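Local structure of 4-alpha-glucanotransferase (Corynebacterium glutamicum, 5B68) at residues E351-M354 against F355-L359; I325-A328 against T329-D333; Q58-I61 against A62-H65. The protein is an amylomaltase, or disproportionating enzyme, whose main domain belongs to the TIM-barrel class and follows a beta-sandwich domain nearer the N-terminus. One frame throughout, in Å; residues are numbered along the deposited sequence.

Contact 1: residues E351-M354 against F355-L359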
loop_
_atom_site.group_PDB
_atom_site.type_symbol
_atom_site.label_atom_id
_atom_site.label_comp_id
_atom_site.label_asym_id
_atom_site.label_seq_id
_atom_site.Cartn_x
_atom_site.Cartn_y
_atom_site.Cartn_z
ATOM N N GLU A 351 -11.833 4.944 -28.769
ATOM C CA GLU A 351 -11.014 6.142 -28.643
ATOM C C GLU A 351 -10.897 6.577 -27.172
ATOM O O GLU A 351 -9.802 6.965 -26.799
ATOM C CB GLU A 351 -11.614 7.308 -29.463
ATOM C CG GLU A 351 -10.820 8.581 -29.319
ATOM C CD GLU A 351 -11.196 9.629 -30.339
ATOM O OE1 GLU A 351 -12.248 10.252 -30.144
ATOM O OE2 GLU A 351 -10.408 9.797 -31.298
ATOM N N LEU A 352 -12.003 6.550 -26.426
ATOM C CA LEU A 352 -12.001 6.878 -25.001
ATOM C C LEU A 352 -11.085 5.920 -24.251
ATOM O O LEU A 352 -10.350 6.345 -23.361
ATOM C CB LEU A 352 -13.381 6.800 -24.365
ATOM C CG LEU A 352 -14.327 7.973 -24.483
ATOM C CD1 LEU A 352 -15.624 7.588 -23.833
ATOM C CD2 LEU A 352 -13.703 9.215 -23.791
ATOM N N THR A 353 -11.146 4.622 -24.590
ATOM C CA THR A 353 -10.252 3.624 -23.976
ATOM C C THR A 353 -8.794 4.007 -24.226
ATOM O O THR A 353 -7.921 3.998 -23.319
ATOM C CB THR A 353 -10.600 2.188 -24.469
ATOM O OG1 THR A 353 -11.904 1.811 -24.024
ATOM C CG2 THR A 353 -9.544 1.186 -23.988
ATOM N N MET A 354 -8.500 4.407 -25.445
ATOM C CA MET A 354 -7.159 4.758 -25.830
ATOM C C MET A 354 -6.644 5.977 -25.041
ATOM O O MET A 354 -5.469 6.034 -24.696
ATOM C CB MET A 354 -7.079 5.024 -27.307
ATOM C CG MET A 354 -5.675 5.267 -27.798
ATOM S SD MET A 354 -4.476 3.947 -27.556
ATOM C CE MET A 354 -4.940 2.813 -28.871
ATOM N N PHE A 355 -7.549 6.950 -24.854
ATOM C CA PHE A 355 -7.256 8.156 -24.055
ATOM C C PHE A 355 -6.866 7.763 -22.631
ATOM O O PHE A 355 -5.867 8.297 -22.117
ATOM C CB PHE A 355 -8.465 9.043 -23.998
ATOM C CG PHE A 355 -8.323 10.204 -23.029
ATOM C CD1 PHE A 355 -7.539 11.305 -23.369
ATOM C CD2 PHE A 355 -9.028 10.185 -21.840
ATOM C CE1 PHE A 355 -7.432 12.379 -22.480
ATOM C CE2 PHE A 355 -8.938 11.256 -20.979
ATOM C CZ PHE A 355 -8.128 12.344 -21.327
ATOM N N TYR A 356 -7.591 6.828 -22.025
ATOM C CA TYR A 356 -7.225 6.437 -20.633
ATOM C C TYR A 356 -5.953 5.631 -20.590
ATOM O O TYR A 356 -5.157 5.726 -19.610
ATOM C CB TYR A 356 -8.403 5.812 -19.909
ATOM C CG TYR A 356 -9.498 6.786 -19.644
ATOM C CD1 TYR A 356 -9.344 7.753 -18.656
ATOM C CD2 TYR A 356 -10.708 6.789 -20.410
ATOM C CE1 TYR A 356 -10.321 8.685 -18.394
ATOM C CE2 TYR A 356 -11.705 7.710 -20.141
ATOM C CZ TYR A 356 -11.503 8.669 -19.117
ATOM O OH TYR A 356 -12.473 9.598 -18.785
ATOM N N MET A 357 -5.659 4.890 -21.645
ATOM C CA MET A 357 -4.352 4.212 -21.770
ATOM C C MET A 357 -3.222 5.215 -21.845
ATOM O O MET A 357 -2.149 5.118 -21.154
ATOM C CB MET A 357 -4.345 3.246 -22.957
ATOM C CG MET A 357 -5.346 2.106 -22.772
ATOM S SD MET A 357 -5.505 1.130 -24.333
ATOM C CE MET A 357 -3.983 0.258 -24.244
ATOM N N TRP A 358 -3.465 6.267 -22.621
ATOM C CA TRP A 358 -2.472 7.271 -22.859
ATOM C C TRP A 358 -2.176 8.031 -21.572
ATOM O O TRP A 358 -0.996 8.319 -21.313
ATOM C CB TRP A 358 -2.982 8.184 -23.993
ATOM C CG TRP A 358 -2.177 9.384 -24.326
ATOM C CD1 TRP A 358 -1.066 9.418 -25.016
ATOM C CD2 TRP A 358 -2.514 10.731 -23.992
ATOM N NE1 TRP A 358 -0.640 10.734 -25.179
ATOM C CE2 TRP A 358 -1.540 11.548 -24.542
ATOM C CE3 TRP A 358 -3.575 11.315 -23.299
ATOM C CZ2 TRP A 358 -1.543 12.951 -24.394
ATOM C CZ3 TRP A 358 -3.603 12.736 -23.176
ATOM C CH2 TRP A 358 -2.568 13.518 -23.718
ATOM N N LEU A 359 -3.215 8.354 -20.784
ATOM C CA LEU A 359 -2.972 8.974 -19.445
ATOM C C LEU A 359 -2.028 8.141 -18.567
ATOM O O LEU A 359 -1.170 8.696 -17.914
ATOM C CB LEU A 359 -4.249 9.142 -18.659
ATOM C CG LEU A 359 -5.232 10.152 -19.264
ATOM C CD1 LEU A 359 -6.451 10.362 -18.382
ATOM C CD2 LEU A 359 -4.545 11.470 -19.569
#
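Trp358 N donates to Met354 O over 2.9 Å, the shortest of four successive backbone bonds that each climb one helical turn. The other three run from Phe355 N to Glu351 O, from Tyr356 N to Leu352 O at 3.1 Å, and from Met357 N to Thr353 O, the last lying in the carbonyl plane. Tyr356 CD2 also sits 3.0 Å from Leu352 O, which meets the ring of its own bonding partner at a slant. Tyr356 CG stands opposite its carbonyl carbon (chi1 -68°), which swings the ring back alongside the preceding turn and brings CE2 to 4.4 Å from Leu352 CD2. The hydroxyl at the far end bonds to Glu335 of helix 307-338, while Thr353 OG1 turns back to Arg349 O. Phe355, the residue before Tyr356, places CD2 over the centre of the tyrosine ring.

The methionines belong to the packing. Met357 reaches across Thr353, with SD 4.1 Å from the CG2 methyl. Met354, bent at both chi2 and chi3, brings its sulfur to 4.4 Å from Met357 SD. The backbone bonds and the Leu352-Tyr356 and Thr353-Met357 pairs follow the i to i+4 spacing of an alpha helix, the two sulfurs i to i+3; this is helix 349-376, whose aromatic and aliphatic side chains pack against helices 307-338 and 286-301.

Contact 2: residues I325-A328 against T329-D333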
loop_
_atom_site.group_PDB
_atom_site.type_symbol
_atom_site.label_atom_id
_atom_site.label_comp_id
_atom_site.label_asym_id
_atom_site.label_seq_id
_atom_site.Cartn_x
_atom_site.Cartn_y
_atom_site.Cartn_z
ATOM N N ILE A 325 -5.727 -2.328 -20.715
ATOM C CA ILE A 325 -6.933 -2.167 -21.550
ATOM C C ILE A 325 -8.176 -2.297 -20.720
ATOM O O ILE A 325 -9.088 -1.510 -20.903
ATOM C CB ILE A 325 -6.953 -3.259 -22.634
ATOM C CG1 ILE A 325 -5.791 -3.052 -23.563
ATOM C CG2 ILE A 325 -8.296 -3.236 -23.378
ATOM C CD1 ILE A 325 -5.481 -4.216 -24.483
ATOM N N ASP A 326 -8.223 -3.259 -19.745
ATOM C CA ASP A 326 -9.362 -3.423 -18.860
ATOM C C ASP A 326 -9.647 -2.197 -17.976
ATOM O O ASP A 326 -10.796 -1.755 -17.815
ATOM C CB ASP A 326 -9.231 -4.656 -17.941
ATOM C CG ASP A 326 -9.206 -6.003 -18.708
ATOM O OD1 ASP A 326 -9.602 -6.058 -19.880
ATOM O OD2 ASP A 326 -8.740 -6.976 -18.086
ATOM N N PHE A 327 -8.577 -1.666 -17.362
ATOM C CA PHE A 327 -8.699 -0.487 -16.524
ATOM C C PHE A 327 -9.268 0.713 -17.390
ATOM O O PHE A 327 -10.182 1.407 -16.983
ATOM C CB PHE A 327 -7.329 -0.079 -15.990
ATOM C CG PHE A 327 -7.346 1.275 -15.319
ATOM C CD1 PHE A 327 -7.968 1.407 -14.130
ATOM C CD2 PHE A 327 -6.726 2.372 -15.901
ATOM C CE1 PHE A 327 -7.992 2.632 -13.486
ATOM C CE2 PHE A 327 -6.752 3.586 -15.266
ATOM C CZ PHE A 327 -7.402 3.712 -14.085
ATOM N N ALA A 328 -8.657 0.915 -18.523
ATOM C CA ALA A 328 -8.962 2.047 -19.414
ATOM C C ALA A 328 -10.399 1.913 -19.974
ATOM O O ALA A 328 -11.092 2.894 -20.118
ATOM C CB ALA A 328 -7.975 2.111 -20.532
ATOM N N THR A 329 -10.818 0.687 -20.236
ATOM C CA THR A 329 -12.181 0.440 -20.736
ATOM C C THR A 329 -13.190 0.743 -19.642
ATOM O O THR A 329 -14.214 1.348 -19.893
ATOM C CB THR A 329 -12.343 -1.002 -21.228
ATOM O OG1 THR A 329 -11.389 -1.263 -22.264
ATOM C CG2 THR A 329 -13.777 -1.250 -21.685
ATOM N N TRP A 330 -12.907 0.339 -18.405
ATOM C CA TRP A 330 -13.703 0.670 -17.262
ATOM C C TRP A 330 -13.809 2.203 -17.132
ATOM O O TRP A 330 -14.913 2.709 -16.877
ATOM C CB TRP A 330 -13.158 0.042 -15.952
ATOM C CG TRP A 330 -13.907 0.413 -14.725
ATOM C CD1 TRP A 330 -14.918 -0.261 -14.150
ATOM C CD2 TRP A 330 -13.679 1.579 -13.904
ATOM N NE1 TRP A 330 -15.378 0.432 -13.036
ATOM C CE2 TRP A 330 -14.626 1.558 -12.880
ATOM C CE3 TRP A 330 -12.755 2.627 -13.955
ATOM C CZ2 TRP A 330 -14.700 2.566 -11.900
ATOM C CZ3 TRP A 330 -12.833 3.652 -12.956
ATOM C CH2 TRP A 330 -13.787 3.594 -11.974
ATOM N N CYS A 331 -12.696 2.918 -17.282
ATOM C CA CYS A 331 -12.761 4.401 -17.235
ATOM C C CYS A 331 -13.689 4.977 -18.331
ATOM O O CYS A 331 -14.474 5.833 -18.059
ATOM C CB CYS A 331 -11.430 5.038 -17.433
ATOM S SG CYS A 331 -10.302 4.629 -16.007
ATOM N N ALA A 332 -13.548 4.464 -19.530
ATOM C CA ALA A 332 -14.418 4.876 -20.665
ATOM C C ALA A 332 -15.874 4.631 -20.341
ATOM O O ALA A 332 -16.748 5.537 -20.483
ATOM C CB ALA A 332 -13.952 4.136 -21.922
ATOM N N ASP A 333 -16.174 3.466 -19.778
ATOM C CA ASP A 333 -17.539 3.158 -19.400
ATOM C C ASP A 333 -18.093 4.077 -18.305
ATOM O O ASP A 333 -19.286 4.418 -18.369
ATOM C CB ASP A 333 -17.700 1.714 -18.972
ATOM C CG ASP A 333 -17.578 0.743 -20.131
ATOM O OD1 ASP A 333 -17.709 1.182 -21.302
ATOM O OD2 ASP A 333 -17.300 -0.437 -19.840
#
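Cys331 SG rests on one face of the Phe327 ring, 3.9 Å from the ring centroid and 21° off the normal, a Cys sulfur-aromatic contact. It is displaced toward the far rim, so its closest ring atom is Phe327 CZ at 3.6 Å. Phe327 CG is anti to the backbone N (chi1 170°), which sends the ring toward the next turn, where the sulfur meets it. Phe242 stacks on the same phenylalanine ring from another part of the chain. Within these two segments the Trp330 indole is met at its edge, with Cys331 SG in its plane and Phe327 O near it; the rest of the indole runs on to Ala396 and Gln399 of helix 396-400.

Phe327, Trp330 and Cys331 all belong to one alpha helix, 307-338, part of the long helical excursion between the neighbouring parallel strands 215-218 and 382-387 of the barrel sheet.

On another side of the helix the chemistry turns polar. Ile325 O takes two bonds from a single residue: Thr329 N at 2.9 Å, the ordinary helical bond, and Thr329 OG1 at 2.7 Å. The two donors come from opposite faces of the carbonyl plane, the hydroxyl well above it. Thr329 OG1 lies beside its own backbone N (chi1 -58°), within reach of the carbonyl one turn back, and it also passes 3.8 Å from Ile325 CG2. The ladder continues with Trp330 N to Asp326 O, Cys331 N to Phe327 O and Ala332 N to Ala328 O. Beyond it, Asp333 OD1 forms a salt bridge with Arg349.

Contact 3: residues Q58-I61 against A62-H65; sequences QRQI and ALFH. With SO4 (sulfate ion), chain G.
Leu63 lays its CD1 methyl over the centre of the Arg59 guanidinium, 3.6 Å from CZ, one turn further along the same alpha helix, 54-69. The arginine chain is extended from CG to NE, with CG anti to the backbone N (chi1 174°), which carries the chain obliquely across Leu63 and presents its flat end to the methyl. Leu63 also lies against Gln60: its CD1 is 3.8 Å from Gln60 NE2, and the two side chains pass at a slant. The backbone bond from Leu63 N to Arg59 O joins the leucine and the arginine a second time.

With one guanidinium face taken by the methyl, the polar edge turns to a sulfate ion, probably from the crystallisation liquor. Sulfate O3 lies near the guanidinium plane and accepts from Arg59 NH1 at 2.9 Å. The same oxygen accepts from Gln60 NE2, also at 2.9 Å; a bend at chi2 (-58°) curls the Gln60 chain toward the ion. Asn45 and Arg67 bind the ion as well, so the anion sits where donors from the helix and from a nearby loop converge.

The Ala62 methyl packs back on the preceding turn, CB 3.7 Å from Gln58 O, and Ala62 N makes the straightest backbone bond of the four, to Gln58 O, with an N-H...O angle of 173°.

Ile61, buried and touching Glu9 of helix 5-13, meets His65 one turn on. The two side chains run alongside each other in one direction, Ile61 CG2 3.9 Å from His65 CD2. His65 N bonds to Ile61 O, nearly along the C=O axis, and the imidazole passes close to the same oxygen, CD2 standing 3.4 Å from Ile61 O.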
loop_
_atom_site.group_PDB
_atom_site.type_symbol
_atom_site.label_atom_id
_atom_site.label_comp_id
_atom_site.label_asym_id
_atom_site.label_seq_id
_atom_site.Cartn_x
_atom_site.Cartn_y
_atom_site.Cartn_z
ATOM N N GLN A 58 -21.486 -31.128 5.830
ATOM C CA GLN A 58 -20.696 -32.359 5.604
ATOM C C GLN A 58 -20.447 -32.591 4.131
ATOM O O GLN A 58 -19.370 -33.057 3.719
ATOM C CB GLN A 58 -21.339 -33.595 6.271
ATOM C CG GLN A 58 -21.214 -33.534 7.785
ATOM C CD GLN A 58 -21.858 -34.679 8.531
ATOM O OE1 GLN A 58 -23.034 -34.624 8.924
ATOM N NE2 GLN A 58 -21.062 -35.699 8.792
ATOM N N ARG A 59 -21.439 -32.281 3.319
ATOM C CA ARG A 59 -21.257 -32.431 1.898
ATOM C C ARG A 59 -20.229 -31.400 1.370
ATOM O O ARG A 59 -19.495 -31.708 0.430
ATOM C CB ARG A 59 -22.579 -32.314 1.185
ATOM C CG ARG A 59 -22.512 -32.305 -0.331
ATOM C CD ARG A 59 -23.891 -32.127 -0.991
ATOM N NE ARG A 59 -23.718 -32.008 -2.446
ATOM C CZ ARG A 59 -23.600 -30.870 -3.121
ATOM N NH1 ARG A 59 -23.674 -29.699 -2.509
ATOM N NH2 ARG A 59 -23.412 -30.908 -4.442
ATOM N N GLN A 60 -20.218 -30.195 1.925
ATOM C CA GLN A 60 -19.157 -29.228 1.532
ATOM C C GLN A 60 -17.764 -29.685 1.988
ATOM O O GLN A 60 -16.802 -29.433 1.290
ATOM C CB GLN A 60 -19.484 -27.829 1.976
ATOM C CG GLN A 60 -20.630 -27.195 1.202
ATOM C CD GLN A 60 -20.382 -27.133 -0.283
ATOM O OE1 GLN A 60 -19.300 -26.750 -0.734
ATOM N NE2 GLN A 60 -21.353 -27.580 -1.076
ATOM N N ILE A 61 -17.663 -30.332 3.156
ATOM C CA ILE A 61 -16.380 -30.923 3.557
ATOM C C ILE A 61 -15.905 -31.941 2.515
ATOM O O ILE A 61 -14.785 -31.883 2.029
ATOM C CB ILE A 61 -16.469 -31.491 4.956
ATOM C CG1 ILE A 61 -16.681 -30.321 5.929
ATOM C CG2 ILE A 61 -15.240 -32.285 5.343
ATOM C CD1 ILE A 61 -17.168 -30.705 7.301
ATOM N N ALA A 62 -16.749 -32.923 2.206
ATOM C CA ALA A 62 -16.392 -33.946 1.259
ATOM C C ALA A 62 -16.057 -33.382 -0.121
ATOM O O ALA A 62 -15.098 -33.844 -0.727
ATOM C CB ALA A 62 -17.495 -35.033 1.152
ATOM N N LEU A 63 -16.819 -32.384 -0.589
ATOM C CA LEU A 63 -16.541 -31.749 -1.865
ATOM C C LEU A 63 -15.171 -31.032 -1.860
ATOM O O LEU A 63 -14.464 -31.083 -2.871
ATOM C CB LEU A 63 -17.620 -30.784 -2.339
ATOM C CG LEU A 63 -18.844 -31.520 -2.933
ATOM C CD1 LEU A 63 -20.056 -30.593 -2.920
ATOM C CD2 LEU A 63 -18.611 -32.051 -4.364
ATOM N N PHE A 64 -14.808 -30.433 -0.722
ATOM C CA PHE A 64 -13.476 -29.797 -0.629
ATOM C C PHE A 64 -12.378 -30.872 -0.842
ATOM O O PHE A 64 -11.483 -30.682 -1.663
ATOM C CB PHE A 64 -13.283 -29.124 0.724
ATOM C CG PHE A 64 -11.967 -28.445 0.854
ATOM C CD1 PHE A 64 -11.819 -27.160 0.363
ATOM C CD2 PHE A 64 -10.817 -29.153 1.317
ATOM C CE1 PHE A 64 -10.593 -26.514 0.465
ATOM C CE2 PHE A 64 -9.586 -28.502 1.395
ATOM C CZ PHE A 64 -9.486 -27.218 0.923
ATOM N N HIS A 65 -12.450 -32.007 -0.099
ATOM C CA HIS A 65 -11.395 -33.051 -0.221
ATOM C C HIS A 65 -11.389 -33.658 -1.612
ATOM O O HIS A 65 -10.360 -33.878 -2.192
ATOM C CB HIS A 65 -11.476 -34.091 0.895
ATOM C CG HIS A 65 -11.237 -33.524 2.238
ATOM N ND1 HIS A 65 -10.019 -33.006 2.612
ATOM C CD2 HIS A 65 -12.043 -33.407 3.317
ATOM C CE1 HIS A 65 -10.080 -32.598 3.872
ATOM N NE2 HIS A 65 -11.309 -32.814 4.307
HETATM S S SO4 G . -21.478 -27.114 -5.020
HETATM O O1 SO4 G . -20.151 -26.628 -4.580
HETATM O O2 SO4 G . -21.286 -28.295 -5.921
HETATM O O3 SO4 G . -22.279 -27.574 -3.871
HETATM O O4 SO4 G . -22.045 -25.917 -5.741
#

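Contacts 1 and 2 sit on consecutive helices, 349-376 and 307-338, and pack on each other: their centres are about 8 Å apart, with Tyr356 CG 3.4 Å from Cys331 CB and Met357 CG 3.5 Å from Ala328 CB. Contact 2 is the more deeply buried; contact 1 has a buried aromatic side and an exposed edge at Glu351 and Met354. Contact 3 lies apart on helix 54-69, its nearest atoms about 27 Å from contact 2 and 37 Å from contact 1. All three share the helical ladder, but rings, sulfurs and methyls prevail in the first two, with a threonine hydroxyl on a backbone carbonyl in contact 2, whereas the more peripheral third binds an anion through arginine and glutamine.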